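Local coordinates for AT-less polyketide synthase (Streptomyces platensis subsp. rosaceus, PDB 4TKT), which probably catalyses the decarboxylative Claisen condensation that extends the polyketide chain in isomigrastatin biosynthesis, as the ketosynthase domain of an AT-less type I polyketide synthase, at residues A[488-500]-A[594-606]. Numbering follows the deposited sequence.
Sequences WSSADLPDIAYTL and GPKPRKVALPGYP. With SO4 (sulfate ion), chain D.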
# COMPACT_ATOMS: atom_id res chain seq x y z
N TRP A 488 -4.25 20.34 -11.10
CA TRP A 488 -4.90 21.23 -10.14
C TRP A 488 -5.27 22.59 -10.72
O TRP A 488 -4.50 23.20 -11.45
CB TRP A 488 -4.02 21.43 -8.90
CG TRP A 488 -3.79 20.17 -8.13
CD1 TRP A 488 -2.62 19.51 -7.98
CD2 TRP A 488 -4.77 19.42 -7.39
NE1 TRP A 488 -2.79 18.39 -7.20
CE2 TRP A 488 -4.11 18.32 -6.83
CE3 TRP A 488 -6.14 19.59 -7.16
CZ2 TRP A 488 -4.77 17.38 -6.04
CZ3 TRP A 488 -6.80 18.65 -6.38
CH2 TRP A 488 -6.11 17.56 -5.83
N SER A 489 -6.48 23.04 -10.38
CA SER A 489 -6.95 24.37 -10.74
C SER A 489 -7.72 24.97 -9.57
O SER A 489 -7.92 24.31 -8.55
CB SER A 489 -7.83 24.31 -11.99
OG SER A 489 -8.99 23.53 -11.75
N SER A 490 -8.17 26.21 -9.73
CA SER A 490 -8.90 26.91 -8.67
C SER A 490 -10.22 26.22 -8.35
O SER A 490 -10.73 26.35 -7.23
CB SER A 490 -9.15 28.37 -9.06
OG SER A 490 -7.94 29.09 -9.18
N ALA A 491 -10.76 25.50 -9.32
CA ALA A 491 -12.03 24.81 -9.15
C ALA A 491 -11.91 23.66 -8.16
O ALA A 491 -12.92 23.13 -7.69
CB ALA A 491 -12.54 24.31 -10.48
N ASP A 492 -10.68 23.27 -7.84
CA ASP A 492 -10.43 22.17 -6.92
C ASP A 492 -10.40 22.64 -5.46
O ASP A 492 -10.41 21.81 -4.54
CB ASP A 492 -9.12 21.47 -7.26
CG ASP A 492 -9.11 20.91 -8.67
OD1 ASP A 492 -10.15 20.38 -9.11
OD2 ASP A 492 -8.06 20.98 -9.34
N LEU A 493 -10.38 23.95 -5.25
CA LEU A 493 -10.23 24.52 -3.90
C LEU A 493 -11.27 24.07 -2.87
O LEU A 493 -10.92 23.85 -1.71
CB LEU A 493 -10.22 26.05 -3.98
CG LEU A 493 -8.89 26.69 -4.36
CD1 LEU A 493 -8.95 28.19 -4.20
CD2 LEU A 493 -7.76 26.12 -3.53
N PRO A 494 -12.55 23.95 -3.26
CA PRO A 494 -13.49 23.44 -2.25
C PRO A 494 -13.19 22.00 -1.81
O PRO A 494 -13.37 21.67 -0.64
CB PRO A 494 -14.84 23.51 -2.97
CG PRO A 494 -14.68 24.61 -3.96
CD PRO A 494 -13.26 24.48 -4.44
N ASP A 495 -12.72 21.17 -2.74
CA ASP A 495 -12.38 19.79 -2.41
C ASP A 495 -11.12 19.71 -1.55
O ASP A 495 -11.07 18.96 -0.57
CB ASP A 495 -12.18 18.96 -3.68
CG ASP A 495 -13.45 18.82 -4.49
OD1 ASP A 495 -14.55 18.90 -3.90
OD2 ASP A 495 -13.35 18.64 -5.72
N ILE A 496 -10.11 20.50 -1.92
CA ILE A 496 -8.85 20.54 -1.18
C ILE A 496 -9.07 20.98 0.26
O ILE A 496 -8.58 20.34 1.19
CB ILE A 496 -7.85 21.50 -1.85
CG1 ILE A 496 -7.45 20.97 -3.23
CG2 ILE A 496 -6.62 21.69 -0.98
CD1 ILE A 496 -6.60 21.92 -4.03
N ALA A 497 -9.81 22.07 0.44
CA ALA A 497 -10.09 22.60 1.77
C ALA A 497 -10.85 21.58 2.62
O ALA A 497 -10.51 21.38 3.79
CB ALA A 497 -10.88 23.89 1.67
N TYR A 498 -11.86 20.95 2.04
CA TYR A 498 -12.67 19.97 2.75
C TYR A 498 -11.83 18.78 3.20
O TYR A 498 -11.94 18.33 4.35
CB TYR A 498 -13.82 19.50 1.87
CG TYR A 498 -14.70 18.46 2.52
CD1 TYR A 498 -15.62 18.81 3.50
CD2 TYR A 498 -14.63 17.12 2.15
CE1 TYR A 498 -16.43 17.86 4.10
CE2 TYR A 498 -15.43 16.17 2.74
CZ TYR A 498 -16.33 16.54 3.72
OH TYR A 498 -17.14 15.60 4.31
N THR A 499 -10.98 18.28 2.30
CA THR A 499 -10.12 17.15 2.60
C THR A 499 -9.17 17.45 3.76
O THR A 499 -8.99 16.63 4.65
CB THR A 499 -9.29 16.73 1.36
OG1 THR A 499 -10.18 16.37 0.29
CG2 THR A 499 -8.40 15.55 1.68
N LEU A 500 -8.59 18.64 3.75
CA LEU A 500 -7.62 19.02 4.77
C LEU A 500 -8.27 19.35 6.11
O LEU A 500 -7.61 19.35 7.15
CB LEU A 500 -6.78 20.21 4.30
CG LEU A 500 -5.85 19.88 3.13
CD1 LEU A 500 -5.21 21.14 2.58
CD2 LEU A 500 -4.79 18.89 3.58
N GLY A 594 -24.90 22.59 1.41
CA GLY A 594 -25.60 21.71 0.49
C GLY A 594 -24.91 20.37 0.35
O GLY A 594 -24.81 19.62 1.32
N PRO A 595 -24.43 20.06 -0.87
CA PRO A 595 -23.70 18.82 -1.14
C PRO A 595 -22.25 18.89 -0.66
O PRO A 595 -21.60 19.93 -0.81
CB PRO A 595 -23.77 18.71 -2.67
CG PRO A 595 -23.84 20.12 -3.13
CD PRO A 595 -24.62 20.87 -2.08
N LYS A 596 -21.75 17.80 -0.09
CA LYS A 596 -20.39 17.78 0.46
C LYS A 596 -19.33 17.65 -0.64
O LYS A 596 -19.50 16.86 -1.57
CB LYS A 596 -20.24 16.64 1.47
CG LYS A 596 -20.95 16.89 2.78
CD LYS A 596 -20.81 15.71 3.72
CE LYS A 596 -21.35 16.05 5.11
NZ LYS A 596 -22.76 16.52 5.07
N PRO A 597 -18.25 18.42 -0.52
CA PRO A 597 -17.14 18.39 -1.48
C PRO A 597 -16.48 17.02 -1.53
O PRO A 597 -16.61 16.24 -0.58
CB PRO A 597 -16.17 19.44 -0.95
CG PRO A 597 -17.00 20.33 -0.09
CD PRO A 597 -18.03 19.44 0.52
N ARG A 598 -15.77 16.72 -2.61
CA ARG A 598 -15.11 15.44 -2.76
C ARG A 598 -13.83 15.39 -1.94
O ARG A 598 -13.12 16.39 -1.82
CB ARG A 598 -14.78 15.15 -4.23
CG ARG A 598 -15.95 15.26 -5.19
CD ARG A 598 -15.54 14.76 -6.57
NE ARG A 598 -14.21 15.22 -6.94
CZ ARG A 598 -13.56 14.83 -8.03
NH1 ARG A 598 -14.12 13.97 -8.87
NH2 ARG A 598 -12.34 15.31 -8.29
N LYS A 599 -13.54 14.23 -1.36
CA LYS A 599 -12.22 14.00 -0.79
C LYS A 599 -11.26 13.75 -1.94
O LYS A 599 -11.62 13.10 -2.92
CB LYS A 599 -12.24 12.82 0.19
CG LYS A 599 -13.04 13.09 1.45
CD LYS A 599 -13.37 11.81 2.18
CE LYS A 599 -14.18 12.10 3.44
NZ LYS A 599 -14.99 10.93 3.86
N VAL A 600 -10.04 14.28 -1.84
CA VAL A 600 -9.07 14.10 -2.90
C VAL A 600 -7.73 13.63 -2.34
O VAL A 600 -7.48 13.74 -1.14
CB VAL A 600 -8.85 15.40 -3.70
CG1 VAL A 600 -10.09 15.74 -4.51
CG2 VAL A 600 -8.46 16.54 -2.78
N ALA A 601 -6.89 13.10 -3.22
CA ALA A 601 -5.58 12.62 -2.83
C ALA A 601 -4.61 13.78 -2.64
O ALA A 601 -4.28 14.48 -3.59
CB ALA A 601 -5.04 11.63 -3.85
N LEU A 602 -4.16 13.97 -1.41
CA LEU A 602 -3.19 15.01 -1.09
C LEU A 602 -1.98 14.38 -0.41
O LEU A 602 -2.07 13.28 0.13
CB LEU A 602 -3.83 16.07 -0.19
CG LEU A 602 -4.97 16.86 -0.84
CD1 LEU A 602 -5.66 17.74 0.19
CD2 LEU A 602 -4.43 17.70 -1.98
N PRO A 603 -0.82 15.07 -0.46
CA PRO A 603 0.40 14.56 0.18
C PRO A 603 0.19 14.19 1.65
O PRO A 603 -0.52 14.89 2.37
CB PRO A 603 1.37 15.73 0.05
CG PRO A 603 0.93 16.44 -1.18
CD PRO A 603 -0.57 16.31 -1.22
N GLY A 604 0.81 13.09 2.06
CA GLY A 604 0.70 12.62 3.43
C GLY A 604 1.65 13.34 4.37
O GLY A 604 2.47 14.14 3.93
N TYR A 605 1.53 13.05 5.66
CA TYR A 605 2.38 13.68 6.67
C TYR A 605 3.85 13.41 6.41
O TYR A 605 4.24 12.28 6.10
CB TYR A 605 1.99 13.19 8.07
CG TYR A 605 2.75 13.88 9.19
CD1 TYR A 605 3.97 13.39 9.64
CD2 TYR A 605 2.25 15.03 9.79
CE1 TYR A 605 4.66 14.02 10.65
CE2 TYR A 605 2.93 15.67 10.80
CZ TYR A 605 4.14 15.16 11.23
OH TYR A 605 4.83 15.79 12.24
N PRO A 606 4.69 14.45 6.54
CA PRO A 606 6.14 14.33 6.35
C PRO A 606 6.84 13.83 7.61
O PRO A 606 7.32 14.64 8.42
CB PRO A 606 6.56 15.77 6.03
CG PRO A 606 5.58 16.60 6.79
CD PRO A 606 4.28 15.83 6.81
S SO4 D . -6.24 28.63 -12.39
O1 SO4 D . -7.40 29.18 -11.67
O2 SO4 D . -5.06 29.42 -12.07
O3 SO4 D . -6.03 27.25 -11.99
O4 SO4 D . -6.50 28.69 -13.83
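Thr499 and Asp495, one turn apart on helix 493-502 of the RhiE-like KS-MAT linker domain, hold the extended, irregular segment 594-606, which runs between this domain and the ketosynthase body, a course consistent with that of the post-AT linker in related synthases. Two backbone N-H groups of the segment are bound by helix side chains. Val600 N donates to Thr499 OG1 (3.0 Å, N-H...O angle 150°), and that hydroxyl donates in turn to Asp495 O, which it and Thr499 N reach from opposite faces of the carbonyl plane. Arg598 N meets Asp495 OD1 at 2.8 Å from well above the carboxylate plane; Asp495 OD2 makes a long salt bridge with Arg598 NE (3.7 Å). A valine in place of Thr499 would probably leave Val600 N without its acceptor and the segment less firmly fixed. With CG anti to the backbone N (chi1 179°), Tyr498 presents one face of its ring to Pro597, whose CD forms a CH-pi contact 4.1 Å from the ring centroid, while Lys599 CG sits at the ring edge and the extended Lys599 chain ends in a salt bridge from NZ to Asp269. Ala601 O lies at the Trp488 edge, near the ring plane. Apolar packing completes the contact: Val600 CG2 reaches Trp488 CH2, and Leu602 spreads its two methyls, CD2 against Trp488 CZ2 (4.1 Å) and CD1 against Leu500 CG (3.6 Å).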